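Local coordinates for protein O-methyltransferase, putative (Bacillus cereus, PDB 3DUW) that probably transfers methyl groups from S-adenosylmethionine to hydroxyl oxygens of its substrates, and is captured here with the spent cofactor S-adenosyl-L-homocysteine, at residues Val10-Tyr13 against Val14-Leu18; Glu90-Glu93 against Lys94-Asp97; Ile187-Phe190 against Tyr191-Ile194. One frame throughout, in Å; residues are numbered along the deposited sequence.

Interaction 1: Val10-Tyr13 against Val14-Leu18; sequences VDQY and VSDVL
Tyr-13 and Val-17, one turn apart on the N-terminal helix 4-18, meet in a CH-pi contact, and Gln-12 and Asp-16 are joined by a hydrogen bond with the same i to i+4 spacing on another side of the helix. In the first pair the CG1 methyl of Val-17 lies over one face of the phenol ring, 4.2 Å from the ring centroid and shifted toward its rim, so that Tyr-13 CE1 is the closest ring atom at 3.9 Å from CG1. With Val-17 CG1 set beside its own backbone N (chi1 -58°), that methyl is left facing back along the helix toward the ring.

The second pair illustrates how a flexible side chain bends to reach its helical neighbour. Gln-12 turns at chi2 (65°), carrying NE2 to 2.9 Å from Asp-16 OD1. The acceptor lies in the amide plane of Gln-12, yet the nitrogen approaches from above the carboxylate plane, and the N-H...O angle of 141° shows a bond some way from straight.

Beneath both pairs runs the regular alpha-helical ladder, from Val-14 N to Val-10 O through Val-17 N to Tyr-13 O. The helix comes before the first strand, 61-65, of the Rossmann-like sheet of this class I O-methyltransferase and takes part in the dimer interface. The Tyr-13 ring meets Tyr-191 of the second subunit edge-to-face, while Asp-11 OD1 is hydrogen-bonded to Gln-206 of that subunit and its OD2 to Ser-210 N of its own chain. Val-10 CG1 and Val-14 CG2, 4.3 Å apart, make a looser apolar pair.

Interaction 2: Glu90-Glu93 against Lys94-Asp97; sequences EASE and KHAD. With SAH (S-adenosyl-L-homocysteine), chain C.
Glu-90 and His-95 converge on the ribose of S-adenosyl-L-homocysteine where strand 85-90 gives way to helix 93-105. Among the polar contacts, the acidic residue that ends the second strand of the Rossmann-like fold receives both ribose hydroxyls: O3' donates to Glu-90 OE1 and O2' to Glu-90 OE2, each at 2.7 Å. His-95 ND1 adds a third bond, donating to O3' at 2.9 Å near the plane of its ring. Its link to Glu-90 OE2 is weak, with an angle of 121°. The carboxylate is itself positioned by backbone N-H groups, Ser-92 N on the anti side of OE2 (3.0 Å) and Leu-68 N at OE1.

Capping comes next. Ser-92 is the N-cap, and its OG accepts an almost straight bond from His-95 N at 3.0 Å. In the same residue, Ser-92 CB sits over one face of the His-95 imidazole, offset toward its rim and 3.7 Å from the centroid, in a CH-pi contact.

Farther along, Glu-93 OE2 and Asp-97 OD2 are like charges 4.4 Å apart, bridged by a water that donates to both, while Asp-97 OD1 is paired with Arg-100.

O3' gives its proton to Glu-90 OE1 and takes one from His-95 ND1, so this ribose hydroxyl is used both as donor and as acceptor.

Interaction 3: Ile187-Phe190 against Tyr191-Ile194; sequences IRRF and YELI
Bends at chi2 (-65°) and chi3 (84°) turn the end of the Arg-189 side chain toward Glu-192, bringing its guanidinium beside that extended side chain, so that the two lie alongside each other and point the same way. The result is an i to i+3 salt bridge on helix 182-196, which in this Rossmann-like methyltransferase packs against the antiparallel strands 200-209 and 214-221 of the sheet. Arg-189 grips side-on with two nitrogens: NE donates to Glu-192 OE1 at 3.0 Å, and NH2 to Glu-192 OE2 at 2.9 Å. Both oxygens lie near the guanidinium plane, but the carboxylate is turned 41° against it. NE therefore meets OE1 from above the carboxylate plane; NH2 meets OE2 on the syn side and is also tilted out of that plane, though less than NE.

Glu-192 OE2 is shared further. A water donates to it and accepts from Arg-188 NH2, while the direct approach of that nitrogen is a matter of charge alone, since no N-H points at the oxygen. Arg-188 has its main polar partner elsewhere: NH1 is hydrogen-bonded to Val-174 O.

The buried side of the helix follows the other familiar pattern, apolar packing at i to i+4. Ile-194 CD1 stands almost over the centre of the Phe-190 ring, 3.9 Å from its centroid, and both side chains pack on Ile-217 of the sheet. Tyr-191 is secured at its hydroxyl by a hydrogen bond with Val-168 O, and Leu-18 of the second subunit packs on it. Along the CD2-CE2 side of that ring the fit is close: the CG2 methyl of Ile-187 comes to 3.3 Å from Tyr-191 CE2.

The three contacts follow one another along the chain, each within a single helix or at its start, and none touches another. Interaction 1 lies on helix 4-18 and interaction 3 on helix 182-196, their centres about 32 Å apart in one subunit, yet both reach the second subunit, where helix 4-18 of one subunit meets helix 182-196 of the other. Interaction 2, between strand 85-90 and helix 93-105, belongs to the cofactor pocket; its centre is about 31 Å from that of interaction 1 and about 27 Å from that of interaction 3. The ribose is thus held at the end of a parallel strand, while helices 4-18 and 182-196 serve the dimer interface.

Interaction 1: Val10-Tyr13 against Val14-Leu18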
# COMPACT_ATOMS: atom_id res chain seq x y z
N VAL A 10 3.25 -1.85 -18.26
CA VAL A 10 3.49 -0.86 -17.22
C VAL A 10 4.24 -1.51 -16.06
O VAL A 10 5.17 -0.92 -15.52
CB VAL A 10 2.17 -0.22 -16.73
CG1 VAL A 10 2.44 0.69 -15.54
CG2 VAL A 10 1.54 0.58 -17.86
N ASP A 11 3.84 -2.72 -15.68
CA ASP A 11 4.52 -3.41 -14.59
C ASP A 11 5.98 -3.70 -14.97
O ASP A 11 6.87 -3.65 -14.12
CB ASP A 11 3.79 -4.72 -14.24
CG ASP A 11 2.99 -4.61 -12.95
OD1 ASP A 11 2.78 -3.48 -12.45
OD2 ASP A 11 2.56 -5.67 -12.44
N GLN A 12 6.21 -4.00 -16.24
CA GLN A 12 7.57 -4.27 -16.71
C GLN A 12 8.41 -3.01 -16.57
O GLN A 12 9.57 -3.07 -16.18
CB GLN A 12 7.56 -4.72 -18.18
CG GLN A 12 8.92 -5.16 -18.70
CD GLN A 12 9.44 -6.40 -18.00
OE1 GLN A 12 8.78 -7.44 -17.98
NE2 GLN A 12 10.63 -6.30 -17.42
N TYR A 13 7.81 -1.86 -16.89
CA TYR A 13 8.50 -0.58 -16.76
C TYR A 13 8.84 -0.32 -15.30
O TYR A 13 9.98 -0.00 -14.95
CB TYR A 13 7.61 0.55 -17.29
CG TYR A 13 8.16 1.93 -17.00
CD1 TYR A 13 9.20 2.46 -17.76
CD2 TYR A 13 7.66 2.69 -15.94
CE1 TYR A 13 9.73 3.71 -17.47
CE2 TYR A 13 8.19 3.94 -15.64
CZ TYR A 13 9.23 4.45 -16.41
OH TYR A 13 9.76 5.68 -16.12
N VAL A 14 7.83 -0.44 -14.43
CA VAL A 14 8.02 -0.20 -13.01
C VAL A 14 9.11 -1.09 -12.43
O VAL A 14 9.99 -0.62 -11.71
CB VAL A 14 6.70 -0.45 -12.22
CG1 VAL A 14 6.95 -0.35 -10.72
CG2 VAL A 14 5.66 0.58 -12.65
N SER A 15 9.06 -2.38 -12.76
CA SER A 15 10.06 -3.32 -12.26
C SER A 15 11.45 -2.99 -12.81
O SER A 15 12.43 -2.97 -12.07
CB SER A 15 9.67 -4.75 -12.64
OG SER A 15 10.57 -5.68 -12.07
N ASP A 16 11.53 -2.73 -14.12
CA ASP A 16 12.81 -2.42 -14.74
C ASP A 16 13.51 -1.24 -14.08
O ASP A 16 14.71 -1.27 -13.83
CB ASP A 16 12.64 -2.10 -16.23
CG ASP A 16 12.42 -3.34 -17.07
OD1 ASP A 16 12.70 -4.45 -16.58
OD2 ASP A 16 11.97 -3.18 -18.22
N VAL A 17 12.75 -0.19 -13.79
CA VAL A 17 13.34 1.00 -13.20
C VAL A 17 13.52 0.97 -11.68
O VAL A 17 14.56 1.39 -11.18
CB VAL A 17 12.53 2.27 -13.57
CG1 VAL A 17 12.46 2.41 -15.08
CG2 VAL A 17 11.13 2.19 -12.99
N LEU A 18 12.53 0.45 -10.96
CA LEU A 18 12.58 0.45 -9.50
C LEU A 18 13.09 -0.80 -8.80
O LEU A 18 13.39 -0.75 -7.60
CB LEU A 18 11.20 0.78 -8.93
CG LEU A 18 10.55 2.09 -9.36
CD1 LEU A 18 9.21 2.26 -8.65
CD2 LEU A 18 11.46 3.27 -9.04

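Interaction 2: Glu90-Glu93 against Lys94-Asp97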
# COMPACT_ATOMS: atom_id res chain seq x y z
N GLU A 90 2.27 -23.91 4.84
CA GLU A 90 2.03 -24.51 3.54
C GLU A 90 1.47 -25.92 3.65
O GLU A 90 2.05 -26.78 4.33
CB GLU A 90 3.35 -24.52 2.75
CG GLU A 90 3.27 -25.20 1.39
CD GLU A 90 2.15 -24.65 0.53
OE1 GLU A 90 2.05 -23.41 0.40
OE2 GLU A 90 1.38 -25.46 -0.03
N ALA A 91 0.35 -26.17 2.98
CA ALA A 91 -0.30 -27.47 3.03
C ALA A 91 0.37 -28.56 2.20
O ALA A 91 0.38 -29.73 2.59
CB ALA A 91 -1.75 -27.33 2.60
N SER A 92 0.93 -28.19 1.05
CA SER A 92 1.58 -29.15 0.17
C SER A 92 3.00 -29.48 0.61
O SER A 92 3.84 -28.58 0.74
CB SER A 92 1.60 -28.62 -1.26
OG SER A 92 2.46 -29.40 -2.08
N GLU A 93 3.28 -30.76 0.84
CA GLU A 93 4.60 -31.19 1.26
C GLU A 93 5.61 -30.80 0.18
O GLU A 93 6.70 -30.33 0.48
CB GLU A 93 4.64 -32.70 1.47
CG GLU A 93 5.76 -33.14 2.41
CD GLU A 93 5.91 -34.64 2.50
OE1 GLU A 93 4.87 -35.35 2.54
OE2 GLU A 93 7.06 -35.12 2.54
N LYS A 94 5.22 -30.99 -1.08
CA LYS A 94 6.08 -30.64 -2.20
C LYS A 94 6.35 -29.14 -2.22
O LYS A 94 7.49 -28.71 -2.31
CB LYS A 94 5.44 -31.07 -3.53
CG LYS A 94 6.22 -30.61 -4.75
CD LYS A 94 5.60 -31.12 -6.04
CE LYS A 94 6.30 -30.52 -7.25
NZ LYS A 94 5.69 -30.98 -8.53
N HIS A 95 5.29 -28.34 -2.14
CA HIS A 95 5.49 -26.89 -2.14
C HIS A 95 6.40 -26.47 -1.00
O HIS A 95 7.34 -25.70 -1.19
CB HIS A 95 4.16 -26.14 -1.98
CG HIS A 95 3.24 -26.25 -3.15
ND1 HIS A 95 2.10 -25.49 -3.27
CD2 HIS A 95 3.28 -27.04 -4.25
CE1 HIS A 95 1.47 -25.81 -4.39
NE2 HIS A 95 2.17 -26.75 -5.00
N ALA A 96 6.12 -26.99 0.19
CA ALA A 96 6.90 -26.64 1.37
C ALA A 96 8.38 -26.94 1.22
O ALA A 96 9.22 -26.11 1.58
CB ALA A 96 6.34 -27.36 2.60
N ASP A 97 8.72 -28.11 0.68
CA ASP A 97 10.13 -28.44 0.51
C ASP A 97 10.80 -27.59 -0.55
O ASP A 97 11.98 -27.26 -0.42
CB ASP A 97 10.31 -29.92 0.20
CG ASP A 97 10.33 -30.76 1.45
OD1 ASP A 97 10.77 -30.24 2.50
OD2 ASP A 97 9.92 -31.94 1.39
N SAH C . 2.07 -16.09 -1.19
CA SAH C . 2.90 -17.01 -2.06
CB SAH C . 2.02 -17.89 -2.89
CG SAH C . 1.06 -18.81 -2.17
SD SAH C . -0.11 -19.53 -3.40
C SAH C . 3.75 -16.13 -3.02
O SAH C . 3.59 -14.90 -3.00
OXT SAH C . 4.59 -16.74 -3.78
C5' SAH C . -1.27 -20.25 -2.31
C4' SAH C . -0.62 -21.44 -1.46
O4' SAH C . -1.72 -21.84 -0.65
C3' SAH C . -0.25 -22.70 -2.22
O3' SAH C . 1.13 -23.03 -2.07
C2' SAH C . -1.24 -23.77 -1.61
O2' SAH C . -0.71 -25.09 -1.62
C1' SAH C . -1.49 -23.21 -0.22
N9 SAH C . -2.57 -23.66 0.44
C8 SAH C . -3.85 -23.99 0.03
N7 SAH C . -4.64 -24.39 0.97
C5 SAH C . -3.85 -24.34 2.14
C6 SAH C . -4.16 -24.66 3.52
N6 SAH C . -5.35 -25.10 3.93
N1 SAH C . -3.12 -24.48 4.40
C2 SAH C . -1.89 -24.03 4.03
N3 SAH C . -1.55 -23.72 2.73
C4 SAH C . -2.58 -23.89 1.84
O HOH W 1 8.64 -32.98 3.74
O HOH W 2 8.11 -32.96 -0.23

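Interaction 3: Ile187-Phe190 against Tyr191-Ile194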
# COMPACT_ATOMS: atom_id res chain seq x y z
N ILE A 187 -13.86 -14.57 0.25
CA ILE A 187 -13.38 -13.20 0.34
C ILE A 187 -14.50 -12.27 0.82
O ILE A 187 -14.25 -11.37 1.61
CB ILE A 187 -12.81 -12.71 -1.01
CG1 ILE A 187 -11.49 -13.43 -1.31
CG2 ILE A 187 -12.62 -11.21 -1.00
CD1 ILE A 187 -10.42 -13.24 -0.25
N ARG A 188 -15.72 -12.49 0.35
CA ARG A 188 -16.83 -11.66 0.79
C ARG A 188 -17.06 -11.84 2.30
O ARG A 188 -17.32 -10.87 3.01
CB ARG A 188 -18.10 -11.98 -0.01
CG ARG A 188 -18.05 -11.45 -1.45
CD ARG A 188 -19.27 -11.87 -2.25
NE ARG A 188 -20.52 -11.39 -1.66
CZ ARG A 188 -21.00 -10.16 -1.80
NH1 ARG A 188 -20.35 -9.26 -2.52
NH2 ARG A 188 -22.14 -9.83 -1.21
N ARG A 189 -16.95 -13.08 2.79
CA ARG A 189 -17.12 -13.38 4.21
C ARG A 189 -16.04 -12.62 5.00
O ARG A 189 -16.27 -12.15 6.11
CB ARG A 189 -16.96 -14.88 4.47
CG ARG A 189 -18.00 -15.79 3.82
CD ARG A 189 -19.39 -15.55 4.38
NE ARG A 189 -20.05 -14.44 3.71
CZ ARG A 189 -20.46 -14.47 2.45
NH1 ARG A 189 -20.28 -15.56 1.72
NH2 ARG A 189 -21.04 -13.41 1.91
N PHE A 190 -14.85 -12.54 4.40
CA PHE A 190 -13.69 -11.87 4.98
C PHE A 190 -13.97 -10.36 5.15
O PHE A 190 -13.76 -9.82 6.23
CB PHE A 190 -12.50 -12.13 4.04
CG PHE A 190 -11.19 -11.53 4.49
CD1 PHE A 190 -10.71 -11.70 5.78
CD2 PHE A 190 -10.39 -10.87 3.57
CE1 PHE A 190 -9.44 -11.22 6.15
CE2 PHE A 190 -9.13 -10.39 3.92
CZ PHE A 190 -8.65 -10.56 5.20
N TYR A 191 -14.45 -9.71 4.10
CA TYR A 191 -14.77 -8.28 4.17
C TYR A 191 -15.80 -8.05 5.29
O TYR A 191 -15.65 -7.16 6.12
CB TYR A 191 -15.37 -7.78 2.85
CG TYR A 191 -14.39 -7.43 1.76
CD1 TYR A 191 -13.88 -6.14 1.64
CD2 TYR A 191 -14.03 -8.37 0.80
CE1 TYR A 191 -13.04 -5.79 0.58
CE2 TYR A 191 -13.18 -8.04 -0.26
CZ TYR A 191 -12.69 -6.74 -0.36
OH TYR A 191 -11.88 -6.39 -1.42
N GLU A 192 -16.84 -8.88 5.29
CA GLU A 192 -17.90 -8.77 6.29
C GLU A 192 -17.40 -8.94 7.72
O GLU A 192 -17.82 -8.21 8.61
CB GLU A 192 -18.99 -9.81 5.98
CG GLU A 192 -19.78 -9.51 4.71
CD GLU A 192 -20.50 -10.73 4.17
OE1 GLU A 192 -20.61 -11.74 4.90
OE2 GLU A 192 -20.96 -10.69 3.01
N LEU A 193 -16.52 -9.91 7.94
CA LEU A 193 -16.00 -10.14 9.28
C LEU A 193 -15.15 -8.97 9.76
O LEU A 193 -15.19 -8.61 10.94
CB LEU A 193 -15.19 -11.43 9.32
CG LEU A 193 -16.08 -12.67 9.47
CD1 LEU A 193 -15.25 -13.92 9.25
CD2 LEU A 193 -16.70 -12.67 10.87
N ILE A 194 -14.37 -8.40 8.85
CA ILE A 194 -13.54 -7.26 9.19
C ILE A 194 -14.46 -6.13 9.66
O ILE A 194 -14.19 -5.47 10.67
CB ILE A 194 -12.72 -6.78 7.98
CG1 ILE A 194 -11.67 -7.83 7.63
CG2 ILE A 194 -12.08 -5.43 8.27
CD1 ILE A 194 -10.95 -7.57 6.32
O HOH W 3 -23.13 -10.92 1.39